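Local atomic coordinates of Ketoacyl_synth_N domain-containing protein (Photorhabdus luminescens subsp. laumondii, PDB entry 6SMO), a protein that belongs to the ketoacyl synthase family, probably takes part in building acyl or polyketide chains, and binds a pentaoxo-dodecanal ligand beside a PKS_KS domain-containing partner protein. Residues K56-N59 with N60-R64; S84-V88 with D89-P93; A136-Q139 with G140-L144. One frame throughout, in Å; residues are numbered along the deposited sequence.

How the contacts relate
Following the chain from the N terminus, contact 1 (56-64) closes the loop after strand 46-47 by starting helix 60-63. Contact 2 (84-93) then rounds the turn between helix 68-84 and strand 96-101, and contact 3 (136-144) forms the beginning of helix 137-146. The three lie in series, so none nests in or crosses another. Contacts 1 and 3 meet directly where Leu-62 CD1 packs 3.5 Å from Gln-141 OE1; contact 2 stays apart, about 13 Å from contact 1 and about 8 Å from contact 3 between nearest atoms. Helix 68-84 joins all three: contact 1 and contact 3 pack against its side chains, and contact 2 leaves its C-terminal end.

Contact 1. Residues K56-N59 with N60-R64; sequences KYIN and NRLRR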
loop_
_atom_site.group_PDB
_atom_site.type_symbol
_atom_site.label_atom_id
_atom_site.label_comp_id
_atom_site.label_asym_id
_atom_site.label_seq_id
_atom_site.Cartn_x
_atom_site.Cartn_y
_atom_site.Cartn_z
ATOM N N LYS C 56 12.704 -21.377 12.561
ATOM C CA LYS C 56 12.342 -21.351 14.005
ATOM C C LYS C 56 11.207 -20.346 14.243
ATOM O O LYS C 56 10.305 -20.661 15.043
ATOM C CB LYS C 56 13.558 -21.000 14.868
ATOM C CG LYS C 56 13.364 -21.205 16.365
ATOM C CD LYS C 56 14.497 -20.663 17.211
ATOM C CE LYS C 56 15.763 -21.487 17.112
ATOM N NZ LYS C 56 16.834 -20.950 17.983
ATOM N N TYR C 57 11.260 -19.183 13.584
ATOM C CA TYR C 57 10.302 -18.058 13.765
ATOM C C TYR C 57 8.980 -18.366 13.049
ATOM O O TYR C 57 7.924 -18.345 13.714
ATOM C CB TYR C 57 10.897 -16.747 13.248
ATOM C CG TYR C 57 12.081 -16.238 14.031
ATOM C CD1 TYR C 57 11.908 -15.456 15.162
ATOM C CD2 TYR C 57 13.378 -16.529 13.637
ATOM C CE1 TYR C 57 12.990 -14.980 15.885
ATOM C CE2 TYR C 57 14.471 -16.061 14.349
ATOM C CZ TYR C 57 14.278 -15.284 15.477
ATOM O OH TYR C 57 15.349 -14.821 16.184
ATOM N N ILE C 58 9.043 -18.633 11.741
ATOM C CA ILE C 58 7.858 -18.795 10.844
ATOM C C ILE C 58 7.689 -20.280 10.491
ATOM O O ILE C 58 8.701 -20.932 10.169
ATOM C CB ILE C 58 8.005 -17.915 9.584
ATOM C CG1 ILE C 58 8.280 -16.452 9.940
ATOM C CG2 ILE C 58 6.785 -18.047 8.683
ATOM C CD1 ILE C 58 8.868 -15.643 8.809
ATOM N N ASN C 59 6.447 -20.778 10.541
ATOM C CA ASN C 59 6.069 -22.172 10.180
ATOM C C ASN C 59 6.149 -22.339 8.656
ATOM O O ASN C 59 6.061 -21.319 7.944
ATOM C CB ASN C 59 4.684 -22.544 10.721
ATOM C CG ASN C 59 3.557 -21.758 10.082
ATOM O OD1 ASN C 59 3.127 -22.066 8.973
ATOM N ND2 ASN C 59 3.063 -20.748 10.780
ATOM N N ASN C 60 6.284 -23.582 8.184
ATOM C CA ASN C 60 6.576 -23.921 6.762
ATOM C C ASN C 60 5.371 -23.600 5.865
ATOM O O ASN C 60 5.610 -23.251 4.695
ATOM C CB ASN C 60 7.008 -25.382 6.595
ATOM C CG ASN C 60 8.482 -25.607 6.861
ATOM O OD1 ASN C 60 9.290 -24.684 6.769
ATOM N ND2 ASN C 60 8.847 -26.838 7.181
ATOM N N ARG C 61 4.139 -23.720 6.375
ATOM C CA ARG C 61 2.897 -23.435 5.603
ATOM C C ARG C 61 2.911 -21.966 5.159
ATOM O O ARG C 61 2.744 -21.717 3.949
ATOM C CB ARG C 61 1.636 -23.738 6.421
ATOM C CG ARG C 61 0.372 -23.868 5.581
ATOM C CD ARG C 61 -0.834 -24.315 6.385
ATOM N NE ARG C 61 -1.978 -24.650 5.543
ATOM C CZ ARG C 61 -3.121 -25.177 5.980
ATOM N NH1 ARG C 61 -3.292 -25.442 7.265
ATOM N NH2 ARG C 61 -4.096 -25.441 5.126
ATOM N N LEU C 62 3.126 -21.045 6.104
ATOM C CA LEU C 62 3.115 -19.574 5.877
ATOM C C LEU C 62 4.357 -19.148 5.083
ATOM O O LEU C 62 4.209 -18.298 4.185
ATOM C CB LEU C 62 3.056 -18.854 7.231
ATOM C CG LEU C 62 3.134 -17.328 7.180
ATOM C CD1 LEU C 62 2.032 -16.745 6.310
ATOM C CD2 LEU C 62 3.067 -16.737 8.580
ATOM N N ARG C 63 5.532 -19.697 5.413
ATOM C CA ARG C 63 6.832 -19.306 4.799
ATOM C C ARG C 63 6.821 -19.631 3.299
ATOM O O ARG C 63 7.442 -18.872 2.527
ATOM C CB ARG C 63 8.009 -20.011 5.481
ATOM C CG ARG C 63 9.339 -19.310 5.246
ATOM C CD ARG C 63 10.556 -20.123 5.636
ATOM N NE ARG C 63 11.699 -19.248 5.857
ATOM C CZ ARG C 63 12.381 -18.613 4.904
ATOM N NH1 ARG C 63 13.399 -17.834 5.234
ATOM N NH2 ARG C 63 12.055 -18.751 3.629
ATOM N N ARG C 64 6.143 -20.718 2.919
ATOM C CA ARG C 64 6.003 -21.207 1.519
ATOM C C ARG C 64 5.430 -20.101 0.620
ATOM O O ARG C 64 5.865 -20.013 -0.544
ATOM C CB ARG C 64 5.080 -22.431 1.474
ATOM C CG ARG C 64 5.428 -23.446 0.394
ATOM C CD ARG C 64 4.202 -24.167 -0.134
ATOM N NE ARG C 64 3.565 -23.413 -1.206
ATOM C CZ ARG C 64 4.007 -23.346 -2.461
ATOM N NH1 ARG C 64 3.350 -22.621 -3.351
ATOM N NH2 ARG C 64 5.102 -23.992 -2.827
#
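Asn-60 is the first residue of the short helix 60-63 and directly follows Asn-59, the N-cap residue, whose side chain reaches forward over the residues after it. Next comes Arg-61, whose CB passes 3.4 Å from Asn-59 OD1. Its chain then runs out extended, away from the loop, and outside this contact its NE forms a salt bridge with an acidic side chain of another protein chain. Leu-62 receives the cap itself: its backbone N-H points at Asn-59 OD1, with Leu-62 N and Asn-59 OD1 3.0 Å apart and an angle of 164° at the hydrogen. The bond is nearly straight at the donor, yet the donor stands above the plane of the Asn-59 amide, 37° out of it, so no lone pair is met squarely. With chi1 of 66°, Asn-59 CG lies between its own backbone N and carbonyl carbon, which turns OD1 back over the first helical turn. The side chain of Leu-62 lies against Ile-58, Leu-62 CD2 to Ile-58 CG2 3.9 Å, crossing it obliquely. At Arg-63 the backbone N donates to Asn-59 O over 3.1 Å, in the carbonyl plane, the first i to i+4 bond of the helix. Arg-63 CB also lies 4.0 Å from Ile-58 CG2, while the guanidinium goes on to a salt bridge with Glu-68 and NE makes a weak bond to Gly-54 O. Behind Ile-58 and Arg-63 stands Val-71 of helix 68-84. Arg-64 N bonds Asn-60 O. Asn-59 thus serves the helix start twice, with side-chain and backbone oxygen; these two acceptors take up the amides of Leu-62 and Arg-63, and the oxygens near the helix's positive end probably favour its start electrostatically.

Contact 2. Residues S84-V88 with D89-P93; sequences SRLDV and DKLDP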
loop_
_atom_site.group_PDB
_atom_site.type_symbol
_atom_site.label_atom_id
_atom_site.label_comp_id
_atom_site.label_asym_id
_atom_site.label_seq_id
_atom_site.Cartn_x
_atom_site.Cartn_y
_atom_site.Cartn_z
ATOM N N SER C 84 9.941 -5.202 24.294
ATOM C CA SER C 84 8.912 -4.300 24.879
ATOM C C SER C 84 8.234 -4.969 26.082
ATOM O O SER C 84 7.752 -4.231 26.964
ATOM C CB SER C 84 7.898 -3.882 23.843
ATOM O OG SER C 84 7.103 -4.984 23.436
ATOM N N ARG C 85 8.190 -6.307 26.099
ATOM C CA ARG C 85 7.596 -7.143 27.182
ATOM C C ARG C 85 6.077 -6.926 27.230
ATOM O O ARG C 85 5.507 -6.987 28.338
ATOM C CB ARG C 85 8.253 -6.829 28.533
ATOM C CG ARG C 85 9.765 -7.002 28.550
ATOM C CD ARG C 85 10.402 -6.416 29.796
ATOM N NE ARG C 85 11.859 -6.479 29.751
ATOM C CZ ARG C 85 12.678 -5.952 30.660
ATOM N NH1 ARG C 85 13.987 -6.072 30.514
ATOM N NH2 ARG C 85 12.194 -5.307 31.709
ATOM N N LEU C 86 5.447 -6.702 26.071
ATOM C CA LEU C 86 3.973 -6.528 25.935
ATOM C C LEU C 86 3.289 -7.892 26.074
ATOM O O LEU C 86 3.736 -8.845 25.404
ATOM C CB LEU C 86 3.647 -5.899 24.575
ATOM C CG LEU C 86 3.805 -4.381 24.485
ATOM C CD1 LEU C 86 3.861 -3.929 23.033
ATOM C CD2 LEU C 86 2.678 -3.669 25.218
ATOM N N ASP C 87 2.248 -7.973 26.909
ATOM C CA ASP C 87 1.345 -9.153 27.005
ATOM C C ASP C 87 0.397 -9.099 25.800
ATOM O O ASP C 87 -0.722 -8.565 25.943
ATOM C CB ASP C 87 0.622 -9.189 28.355
ATOM C CG ASP C 87 0.127 -10.569 28.757
ATOM O OD1 ASP C 87 -0.245 -11.348 27.855
ATOM O OD2 ASP C 87 0.123 -10.855 29.970
ATOM N N VAL C 88 0.849 -9.627 24.656
ATOM C CA VAL C 88 0.215 -9.453 23.312
ATOM C C VAL C 88 -1.202 -10.046 23.314
ATOM O O VAL C 88 -2.061 -9.493 22.600
ATOM C CB VAL C 88 1.089 -10.058 22.194
ATOM C CG1 VAL C 88 1.142 -11.579 22.248
ATOM C CG2 VAL C 88 0.645 -9.589 20.817
ATOM N N ASP C 89 -1.435 -11.121 24.078
ATOM C CA ASP C 89 -2.744 -11.828 24.163
ATOM C C ASP C 89 -3.784 -10.921 24.835
ATOM O O ASP C 89 -4.927 -10.873 24.339
ATOM C CB ASP C 89 -2.621 -13.155 24.917
ATOM C CG ASP C 89 -1.806 -14.209 24.188
ATOM O OD1 ASP C 89 -0.762 -13.847 23.608
ATOM O OD2 ASP C 89 -2.222 -15.385 24.204
ATOM N N LYS C 90 -3.399 -10.239 25.920
ATOM C CA LYS C 90 -4.307 -9.409 26.759
ATOM C C LYS C 90 -4.589 -8.064 26.072
ATOM O O LYS C 90 -5.649 -7.476 26.363
ATOM C CB LYS C 90 -3.710 -9.209 28.157
ATOM C CG LYS C 90 -3.732 -10.449 29.041
ATOM C CD LYS C 90 -3.265 -10.199 30.459
ATOM C CE LYS C 90 -3.426 -11.410 31.355
ATOM N NZ LYS C 90 -2.952 -11.139 32.733
ATOM N N LEU C 91 -3.683 -7.596 25.203
ATOM C CA LEU C 91 -3.836 -6.323 24.442
ATOM C C LEU C 91 -5.093 -6.391 23.564
ATOM O O LEU C 91 -5.334 -7.454 22.957
ATOM C CB LEU C 91 -2.588 -6.064 23.589
ATOM C CG LEU C 91 -1.691 -4.925 24.069
ATOM C CD1 LEU C 91 -1.094 -5.230 25.434
ATOM C CD2 LEU C 91 -0.592 -4.641 23.058
ATOM N N ASP C 92 -5.850 -5.291 23.506
ATOM C CA ASP C 92 -7.071 -5.144 22.670
ATOM C C ASP C 92 -6.640 -5.014 21.210
ATOM O O ASP C 92 -5.912 -4.084 20.867
ATOM C CB ASP C 92 -7.901 -3.937 23.119
ATOM C CG ASP C 92 -9.299 -3.878 22.525
ATOM O OD1 ASP C 92 -9.966 -4.931 22.480
ATOM O OD2 ASP C 92 -9.715 -2.775 22.118
ATOM N N PRO C 93 -7.069 -5.928 20.307
ATOM C CA PRO C 93 -6.605 -5.913 18.917
ATOM C C PRO C 93 -7.017 -4.659 18.126
ATOM O O PRO C 93 -6.325 -4.323 17.181
ATOM C CB PRO C 93 -7.244 -7.170 18.302
ATOM C CG PRO C 93 -8.447 -7.453 19.177
ATOM C CD PRO C 93 -8.027 -7.016 20.564
#
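A single alpha-turn at the surface carries the chain from helix 68-84 towards strand 96-101: Asp-87 O accepts from Leu-91 N, 3.2 Å away, with Val-88, Asp-89 and Lys-90 in helical conformation between them. The donor lies in the carbonyl plane, and the C=O...N angle of 159° is open, though the bond is bent at the hydrogen, 143°. Lys-90 N approaches the same oxygen but makes only a weak bond. Just ahead, the chain leaves the helix at Arg-85 with positive phi and then forms an inverse gamma turn centred on Asp-87; the helical backbone of Val-88, Asp-89 and Lys-90 brings the amides of Lys-90 and Leu-91 back to Asp-87 O. On the inner side, Leu-86 and Leu-91 cross at about a right angle, methyl on methyl, with their CD2 atoms 4.0 Å apart; both rest on Val-180 of strand 180-187. Leu-91 CD1 also comes within 3.4 Å of Asp-87 O, so a methyl group lies beside the shared acceptor. On the outer side, the carboxylate of Asp-87 lies obliquely against the extended chain of Lys-90. Asp-87 OD2 is 3.5 Å from Lys-90 CD but 4.1 Å from Lys-90 NZ, so the methylenes, rather than the ammonium group, do the touching. Asp-87 CG sits anti to the backbone N (chi1 -157°), which carries the carboxylate over to this lysine. Pro-93 then pairs by backbone bonds with Ser-149. The turn is therefore pinned by one shared backbone oxygen and a leucine pair facing the sheet. The lysine charge probably offsets that of Asp-87 without forming a salt bridge, and mild repulsion is likely between Asp-87 and Asp-89, whose OD1 atoms are 5.0 Å apart.

Contact 3. Residues A136-Q139 with G140-L144; sequences AALQ and GQLSL
Ala-136, the N-cap of helix 137-146, turns its carbonyl towards the next turn, where Gly-140 N is 3.6 Å from Ala-136 O; that oxygen accepts a bond from OG of Ser-429 of the PKS_KS domain-containing protein chain. The Ala-136 side chain is about 7 Å from the bound pentaoxo-dodecanal. Ala-137 O takes the amide N of Gln-141 at 2.9 Å, nearly along the C=O axis, and Gln-141 CG flanks the same oxygen. Leu-138 O accepts from Leu-142 N over 3.0 Å. One turn apart, Leu-138 CD1 lies 4.1 Å from Leu-142 CG, the two side chains crossing at a slant; Leu-138 touches Val-100 and Leu-142 touches Ile-98 of strand 96-101, and Leu-142 also meets Ile-74 and Val-77 of helix 68-84. Gln-139 O receives Ser-143 N at 3.2 Å, a more bent bond of 143°, while Gln-139 OE1 is hydrogen-bonded to Thr-154 OG1. Ser-143 OG, which chi1 of 66° folds back along the helix, donates to Gly-140 O at 2.6 Å; Leu-144 N reaches that oxygen from the same face. The buried serine hydroxyl thus finds its acceptor in the backbone of its own helix, three residues back, and Gly-140 O is gripped by two donors.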
loop_
_atom_site.group_PDB
_atom_site.type_symbol
_atom_site.label_atom_id
_atom_site.label_comp_id
_atom_site.label_asym_id
_atom_site.label_seq_id
_atom_site.Cartn_x
_atom_site.Cartn_y
_atom_site.Cartn_z
ATOM N N ALA C 136 2.466 -4.098 0.617
ATOM C CA ALA C 136 1.481 -4.135 1.721
ATOM C C ALA C 136 1.210 -5.550 2.235
ATOM O O ALA C 136 0.273 -5.700 2.983
ATOM C CB ALA C 136 0.211 -3.463 1.302
ATOM N N ALA C 137 1.992 -6.491 1.733
ATOM C CA ALA C 137 1.930 -7.907 2.113
ATOM C C ALA C 137 2.342 -8.042 3.570
ATOM O O ALA C 137 1.696 -8.776 4.282
ATOM C CB ALA C 137 2.861 -8.662 1.211
ATOM N N LEU C 138 3.367 -7.302 3.974
ATOM C CA LEU C 138 3.932 -7.416 5.339
ATOM C C LEU C 138 2.903 -7.026 6.389
ATOM O O LEU C 138 2.763 -7.760 7.341
ATOM C CB LEU C 138 5.186 -6.543 5.437
ATOM C CG LEU C 138 6.016 -6.666 6.713
ATOM C CD1 LEU C 138 6.065 -8.089 7.212
ATOM C CD2 LEU C 138 7.414 -6.153 6.500
ATOM N N GLN C 139 2.188 -5.933 6.167
ATOM C CA GLN C 139 1.200 -5.455 7.155
ATOM C C GLN C 139 0.096 -6.493 7.322
ATOM O O GLN C 139 -0.283 -6.707 8.446
ATOM C CB GLN C 139 0.762 -4.026 6.826
ATOM C CG GLN C 139 -0.575 -3.877 6.124
ATOM C CD GLN C 139 -0.749 -2.468 5.671
ATOM O OE1 GLN C 139 -0.214 -2.080 4.664
ATOM N NE2 GLN C 139 -1.471 -1.687 6.434
ATOM N N GLY C 140 -0.372 -7.090 6.229
ATOM C CA GLY C 140 -1.426 -8.106 6.250
ATOM C C GLY C 140 -0.963 -9.381 6.900
ATOM O O GLY C 140 -1.737 -9.972 7.616
ATOM N N GLN C 141 0.264 -9.791 6.605
ATOM C CA GLN C 141 0.839 -11.028 7.168
ATOM C C GLN C 141 0.981 -10.882 8.679
ATOM O O GLN C 141 0.843 -11.878 9.348
ATOM C CB GLN C 141 2.145 -11.390 6.464
ATOM C CG GLN C 141 1.963 -11.948 5.065
ATOM C CD GLN C 141 0.963 -13.068 4.942
ATOM O OE1 GLN C 141 0.504 -13.642 5.917
ATOM N NE2 GLN C 141 0.610 -13.393 3.718
ATOM N N LEU C 142 1.372 -9.703 9.153
ATOM C CA LEU C 142 1.530 -9.416 10.602
ATOM C C LEU C 142 0.178 -9.432 11.303
ATOM O O LEU C 142 0.108 -9.843 12.432
ATOM C CB LEU C 142 2.143 -8.027 10.773
ATOM C CG LEU C 142 3.617 -7.869 10.439
ATOM C CD1 LEU C 142 4.022 -6.423 10.555
ATOM C CD2 LEU C 142 4.495 -8.743 11.308
ATOM N N SER C 143 -0.829 -8.894 10.647
ATOM C CA SER C 143 -2.209 -8.715 11.175
ATOM C C SER C 143 -2.902 -10.075 11.346
ATOM O O SER C 143 -3.784 -10.167 12.217
ATOM C CB SER C 143 -3.018 -7.784 10.306
ATOM O OG SER C 143 -3.253 -8.349 9.025
ATOM N N LEU C 144 -2.526 -11.087 10.553
ATOM C CA LEU C 144 -3.069 -12.470 10.664
ATOM C C LEU C 144 -2.438 -13.178 11.871
ATOM O O LEU C 144 -3.185 -13.851 12.609
ATOM C CB LEU C 144 -2.797 -13.250 9.372
ATOM C CG LEU C 144 -3.535 -12.775 8.120
ATOM C CD1 LEU C 144 -3.202 -13.666 6.933
ATOM C CD2 LEU C 144 -5.042 -12.729 8.335
#